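Long-range contacts in uncharacterized protein (Trypanosoma congolense, PDB 4E40), which probably serves as a cell-surface receptor for haptoglobin-hemoglobin, taking up heme iron, this chain being its elongated helical-bundle part: residues E4-L9 with N142-A147; C19-Q24 with C162-N167. All coordinates share one frame; numbering follows the deposited sequence.

Contact 1: residues E4-L9 with N142-A147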
loop_
_atom_site.group_PDB
_atom_site.type_symbol
_atom_site.label_atom_id
_atom_site.label_comp_id
_atom_site.label_asym_id
_atom_site.label_seq_id
_atom_site.Cartn_x
_atom_site.Cartn_y
_atom_site.Cartn_z
ATOM N N GLU A 4 -24.441 14.951 -22.653
ATOM C CA GLU A 4 -23.874 16.213 -22.154
ATOM C C GLU A 4 -24.547 16.696 -20.866
ATOM O O GLU A 4 -25.712 16.374 -20.590
ATOM C CB GLU A 4 -23.975 17.321 -23.242
ATOM C CG GLU A 4 -23.202 17.024 -24.523
ATOM C CD GLU A 4 -21.747 16.618 -24.281
ATOM O OE1 GLU A 4 -21.357 15.531 -24.745
ATOM O OE2 GLU A 4 -20.973 17.370 -23.637
ATOM N N ILE A 5 -23.818 17.496 -20.065
ATOM C CA ILE A 5 -24.393 18.186 -18.939
ATOM C C ILE A 5 -25.498 19.128 -19.509
ATOM O O ILE A 5 -25.263 19.837 -20.523
ATOM C CB ILE A 5 -23.286 19.004 -18.225
ATOM C CG1 ILE A 5 -22.292 18.016 -17.561
ATOM C CG2 ILE A 5 -23.878 19.888 -17.133
ATOM C CD1 ILE A 5 -20.888 18.598 -17.296
ATOM N N LYS A 6 -26.650 19.158 -18.837
ATOM C CA LYS A 6 -27.815 19.923 -19.361
ATOM C C LYS A 6 -28.004 21.247 -18.674
ATOM O O LYS A 6 -28.460 22.190 -19.278
ATOM C CB LYS A 6 -29.081 19.058 -19.347
ATOM C CG LYS A 6 -29.006 18.005 -20.466
ATOM C CD LYS A 6 -30.307 17.252 -20.722
ATOM C CE LYS A 6 -30.136 16.214 -21.831
ATOM N NZ LYS A 6 -29.332 15.033 -21.400
ATOM N N VAL A 7 -27.561 21.342 -17.421
ATOM C CA VAL A 7 -27.616 22.582 -16.667
ATOM C C VAL A 7 -26.750 23.668 -17.363
ATOM O O VAL A 7 -25.703 23.356 -17.910
ATOM C CB VAL A 7 -27.250 22.302 -15.183
ATOM C CG1 VAL A 7 -27.700 20.885 -14.833
ATOM C CG2 VAL A 7 -25.749 22.377 -14.914
ATOM N N GLU A 8 -27.237 24.896 -17.461
ATOM C CA GLU A 8 -26.452 25.945 -18.130
ATOM C C GLU A 8 -25.762 26.819 -17.069
ATOM O O GLU A 8 -26.305 26.977 -15.977
ATOM C CB GLU A 8 -27.338 26.811 -18.990
ATOM C CG GLU A 8 -27.633 26.203 -20.336
ATOM C CD GLU A 8 -28.084 27.267 -21.304
ATOM O OE1 GLU A 8 -29.088 27.972 -21.009
ATOM O OE2 GLU A 8 -27.417 27.403 -22.349
ATOM N N LEU A 9 -24.550 27.294 -17.331
ATOM C CA LEU A 9 -23.866 28.136 -16.316
ATOM C C LEU A 9 -24.585 29.494 -16.373
ATOM O O LEU A 9 -24.798 30.051 -17.466
ATOM C CB LEU A 9 -22.360 28.229 -16.625
ATOM C CG LEU A 9 -21.604 26.867 -16.580
ATOM C CD1 LEU A 9 -20.217 26.912 -17.188
ATOM C CD2 LEU A 9 -21.514 26.380 -15.138
ATOM N N ASN A 142 -16.775 20.639 -22.235
ATOM C CA ASN A 142 -17.834 20.918 -23.230
ATOM C C ASN A 142 -18.762 22.002 -22.743
ATOM O O ASN A 142 -19.178 22.887 -23.531
ATOM C CB ASN A 142 -18.620 19.677 -23.631
ATOM C CG ASN A 142 -17.773 18.669 -24.342
ATOM O OD1 ASN A 142 -16.667 18.987 -24.837
ATOM N ND2 ASN A 142 -18.272 17.424 -24.420
ATOM N N LEU A 143 -19.133 21.923 -21.458
ATOM C CA LEU A 143 -20.002 22.901 -20.836
ATOM C C LEU A 143 -19.377 24.291 -20.883
ATOM O O LEU A 143 -20.059 25.276 -21.225
ATOM C CB LEU A 143 -20.333 22.462 -19.384
ATOM C CG LEU A 143 -21.225 23.402 -18.601
ATOM C CD1 LEU A 143 -22.685 23.356 -19.074
ATOM C CD2 LEU A 143 -21.129 23.063 -17.091
ATOM N N LEU A 144 -18.074 24.382 -20.636
ATOM C CA LEU A 144 -17.374 25.669 -20.690
ATOM C C LEU A 144 -17.239 26.205 -22.137
ATOM O O LEU A 144 -17.375 27.407 -22.333
ATOM C CB LEU A 144 -16.004 25.520 -20.037
ATOM C CG LEU A 144 -16.031 25.420 -18.497
ATOM C CD1 LEU A 144 -14.714 24.841 -18.012
ATOM C CD2 LEU A 144 -16.165 26.862 -17.975
ATOM N N ALA A 145 -17.070 25.301 -23.083
ATOM C CA ALA A 145 -17.040 25.694 -24.532
ATOM C C ALA A 145 -18.388 26.230 -24.925
ATOM O O ALA A 145 -18.469 27.269 -25.645
ATOM C CB ALA A 145 -16.625 24.502 -25.411
ATOM N N ARG A 146 -19.472 25.599 -24.466
ATOM C CA ARG A 146 -20.809 26.150 -24.734
ATOM C C ARG A 146 -21.066 27.544 -24.127
ATOM O O ARG A 146 -21.725 28.386 -24.774
ATOM C CB ARG A 146 -21.919 25.187 -24.303
ATOM C CG ARG A 146 -21.894 23.913 -25.139
ATOM C CD ARG A 146 -23.071 22.972 -24.891
ATOM N NE ARG A 146 -23.164 22.395 -23.534
ATOM C CZ ARG A 146 -22.674 21.202 -23.138
ATOM N NH1 ARG A 146 -21.976 20.371 -23.948
ATOM N NH2 ARG A 146 -22.881 20.828 -21.886
ATOM N N ALA A 147 -20.560 27.800 -22.912
ATOM C CA ALA A 147 -20.724 29.063 -22.245
ATOM C C ALA A 147 -20.086 30.215 -23.035
ATOM O O ALA A 147 -20.515 31.363 -22.913
ATOM C CB ALA A 147 -20.182 28.987 -20.793
HETATM O O HOH W 1 -21.273 18.426 -21.153
HETATM O O HOH W 2 -25.492 22.677 -21.006
HETATM O O HOH W 3 -22.853 26.768 -20.031
#
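L143 and L9 meet as the greasy centre of this contact, where an irregular N-terminal loop, bent at K6, runs along the last turns of helix 82-147. CD2 of L143 lies 3.9 Å from CG of L9, the two side chains passing at a slant with both methyl branches of L9 within packing range. L143 holds its CG anti to the backbone N (chi1 179°), a torsion that aims its fork at the loop: one branch goes to L9, while CD1 turns to I5, 4.1 Å from its CG2, and comes close to the carbonyl of V7. L9 reaches further along the helix, its CD1 lying 4.1 Å from CD2 of L144 and also touching A147, whose small methyl lets the leucine sit close to the helix.

E4 closes the other end with charge. Its OE2 accepts from ND2 of N142 at 2.8 Å, on the syn side of the carboxylate, and from NH1 of R146 at 3.2 Å, on the anti side; both donors stand on the same face of the carboxylate plane. The second bond is also a salt bridge, and E4 OE2 lies in the guanidinium plane although the two flat groups are nearly perpendicular (79°). A long, bent arginine suits this place, since it folds back along its own helix, with N142 O and L143 CA beneath one face. Water 1 ties the same OE2 to R146 NH2 and I5 N, so the carboxylate oxygen is gripped three times.

V185 of helix 183-187 also touches L143, and A18 of helix 12-26 backs L9 and L144. The arrangement is an N-terminal loop packed on the end of a long helix, with leucines buried and the E4-R146 salt bridge toward the partly exposed side, near one end of the elongated helical bundle.

Contact 2: residues C19-Q24 with C162-N167. Unlike the reference sequence in segment 162-167: E164 (reference Asn).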
loop_
_atom_site.group_PDB
_atom_site.type_symbol
_atom_site.label_atom_id
_atom_site.label_comp_id
_atom_site.label_asym_id
_atom_site.label_seq_id
_atom_site.Cartn_x
_atom_site.Cartn_y
_atom_site.Cartn_z
ATOM N N CYS A 19 -14.717 26.429 -14.303
ATOM C CA CYS A 19 -13.293 26.469 -14.760
ATOM C C CYS A 19 -12.418 25.759 -13.743
ATOM O O CYS A 19 -11.622 24.869 -14.093
ATOM C CB CYS A 19 -12.866 27.947 -14.874
ATOM S SG CYS A 19 -11.362 28.033 -15.876
ATOM N N GLU A 20 -12.603 26.117 -12.449
ATOM C CA GLU A 20 -11.809 25.458 -11.387
ATOM C C GLU A 20 -12.130 23.960 -11.318
ATOM O O GLU A 20 -11.234 23.136 -11.127
ATOM C CB GLU A 20 -12.019 26.116 -10.018
ATOM C CG GLU A 20 -11.224 25.452 -8.871
ATOM C CD GLU A 20 -9.737 25.341 -9.158
ATOM O OE1 GLU A 20 -9.226 26.099 -10.032
ATOM O OE2 GLU A 20 -9.054 24.487 -8.544
ATOM N N LEU A 21 -13.408 23.600 -11.394
ATOM C CA LEU A 21 -13.788 22.186 -11.359
ATOM C C LEU A 21 -13.106 21.414 -12.502
ATOM O O LEU A 21 -12.618 20.302 -12.287
ATOM C CB LEU A 21 -15.301 22.022 -11.490
ATOM C CG LEU A 21 -15.879 20.606 -11.519
ATOM C CD1 LEU A 21 -15.466 19.794 -10.278
ATOM C CD2 LEU A 21 -17.395 20.561 -11.703
ATOM N N ARG A 22 -13.129 21.990 -13.709
ATOM C CA ARG A 22 -12.503 21.289 -14.842
ATOM C C ARG A 22 -11.015 21.063 -14.565
ATOM O O ARG A 22 -10.506 19.961 -14.877
ATOM C CB ARG A 22 -12.689 22.121 -16.126
ATOM C CG ARG A 22 -12.296 21.343 -17.396
ATOM C CD ARG A 22 -10.879 21.758 -17.871
ATOM N NE ARG A 22 -10.775 23.188 -18.162
ATOM C CZ ARG A 22 -11.250 23.821 -19.264
ATOM N NH1 ARG A 22 -11.870 23.153 -20.249
ATOM N NH2 ARG A 22 -11.111 25.141 -19.394
ATOM N N ALA A 23 -10.321 22.059 -14.030
ATOM C CA ALA A 23 -8.883 21.915 -13.701
ATOM C C ALA A 23 -8.657 20.825 -12.656
ATOM O O ALA A 23 -7.703 20.036 -12.776
ATOM C CB ALA A 23 -8.252 23.215 -13.244
ATOM N N GLN A 24 -9.598 20.714 -11.694
ATOM C CA GLN A 24 -9.474 19.616 -10.694
ATOM C C GLN A 24 -9.705 18.236 -11.328
ATOM O O GLN A 24 -8.973 17.294 -11.062
ATOM C CB GLN A 24 -10.497 19.770 -9.564
ATOM C CG GLN A 24 -10.354 21.051 -8.754
ATOM C CD GLN A 24 -9.559 20.956 -7.529
ATOM O OE1 GLN A 24 -8.637 21.788 -7.326
ATOM N NE2 GLN A 24 -9.709 19.885 -6.820
ATOM N N CYS A 162 -11.667 31.829 -19.231
ATOM C CA CYS A 162 -11.324 30.580 -18.595
ATOM C C CYS A 162 -10.294 29.874 -19.472
ATOM O O CYS A 162 -10.557 29.528 -20.618
ATOM C CB CYS A 162 -12.554 29.683 -18.359
ATOM S SG CYS A 162 -12.170 27.956 -17.836
ATOM N N SER A 163 -9.114 29.669 -18.935
ATOM C CA SER A 163 -8.130 28.916 -19.732
ATOM C C SER A 163 -8.184 27.428 -19.379
ATOM O O SER A 163 -8.503 27.077 -18.248
ATOM C CB SER A 163 -6.730 29.479 -19.512
ATOM O OG SER A 163 -6.364 29.365 -18.148
ATOM N N GLU A 164 -7.900 26.578 -20.373
ATOM C CA GLU A 164 -7.723 25.142 -20.149
ATOM C C GLU A 164 -6.506 24.935 -19.263
ATOM O O GLU A 164 -5.445 25.453 -19.578
ATOM C CB GLU A 164 -7.495 24.459 -21.477
ATOM C CG GLU A 164 -8.770 24.052 -22.173
ATOM C CD GLU A 164 -8.602 22.709 -22.837
ATOM O OE1 GLU A 164 -9.451 21.817 -22.602
ATOM O OE2 GLU A 164 -7.592 22.543 -23.564
ATOM N N SER A 165 -6.650 24.289 -18.106
ATOM C CA SER A 165 -5.506 24.128 -17.232
ATOM C C SER A 165 -5.661 22.866 -16.409
ATOM O O SER A 165 -6.737 22.263 -16.375
ATOM C CB SER A 165 -5.345 25.319 -16.292
ATOM O OG SER A 165 -6.539 25.500 -15.563
ATOM N N THR A 166 -4.562 22.404 -15.857
ATOM C CA THR A 166 -4.621 21.212 -14.983
ATOM C C THR A 166 -4.177 21.640 -13.619
ATOM O O THR A 166 -3.134 22.322 -13.481
ATOM C CB THR A 166 -3.680 20.136 -15.496
ATOM O OG1 THR A 166 -4.099 19.752 -16.814
ATOM C CG2 THR A 166 -3.729 18.891 -14.633
ATOM N N ASN A 167 -4.927 21.250 -12.578
ATOM C CA ASN A 167 -4.488 21.527 -11.254
ATOM C C ASN A 167 -3.683 20.330 -10.755
ATOM O O ASN A 167 -4.166 19.183 -10.774
ATOM C CB ASN A 167 -5.703 21.813 -10.346
ATOM C CG ASN A 167 -5.293 22.174 -8.916
ATOM O OD1 ASN A 167 -4.589 21.443 -8.267
ATOM N ND2 ASN A 167 -5.849 23.249 -8.399
HETATM O O HOH W 4 -9.836 25.014 -16.340
HETATM O O HOH W 5 -6.643 25.243 -10.767
#
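The guanidinium of R22 has E164 on one face: CG of E164 stands 3.5 Å above its plane, displaced toward the rim, while water 4 lies in plane at the edge, accepting from NE at 2.7 Å. The carboxylate of E164, a glutamate where the reference sequence has asparagine, is turned 82° from the guanidinium. Its OE1 is 3.6 Å from R22 NH1 but well out of the guanidinium plane, a long salt bridge of charges alone. NH2 makes a weak bond to S163 O, and NH1 is hydrogen-bonded to S141 of helix 82-147. An arginine suits this buried place because its several N-H groups can serve a loop, a water and a helix together.

Beside it a disulfide joins C19 SG to C162 SG at 2.1 Å. Its torsion about the sulfur-sulfur bond is 88°, close to the relaxed right angle. Each sulfur is anti to its own backbone N (chi1 -163° in C19), which carries it out from the chain toward its partner. Water 4 donates to both C19 O and S163 O and so bridges helix and loop.

Further along, the loop lies against A23, whose small side chain admits the backbone: A23 CA makes a CH...O contact with S165 O, and N167 N donates to A23 O at 3.0 Å, from above the carbonyl plane. N167 ND2 also donates to water 5, which in turn donates to E20 OE1. The amide oxygen of N167 is used by D169 N, so the residue links the helix to its own chain ahead.

The loop, between helix 153-160 and helix 172-180, crosses helix 12-26 where that helix packs on helix 82-147, whose V140 touches R22; on a different face of the same turns L21 and Q24 meet L175 of helix 172-180.

How the contacts relate
The two contacts adjoin, their centres about 14 Å apart, at one end of the elongated chain and on the same side of its centre. L144, on helix 82-147, joins them: besides its packing in contact 1, its CD1 lies 3.8 Å from CZ of R22 and 4.0 Å from SG of C162 in contact 2. Along the sequence their segments alternate, so the N-terminal part of the chain is fastened twice to parts more than 130 residues later, once by noncovalent contacts and once with a disulfide. Both lie away from the heme-binding residues R42 and K52, and no heme is bound in this model.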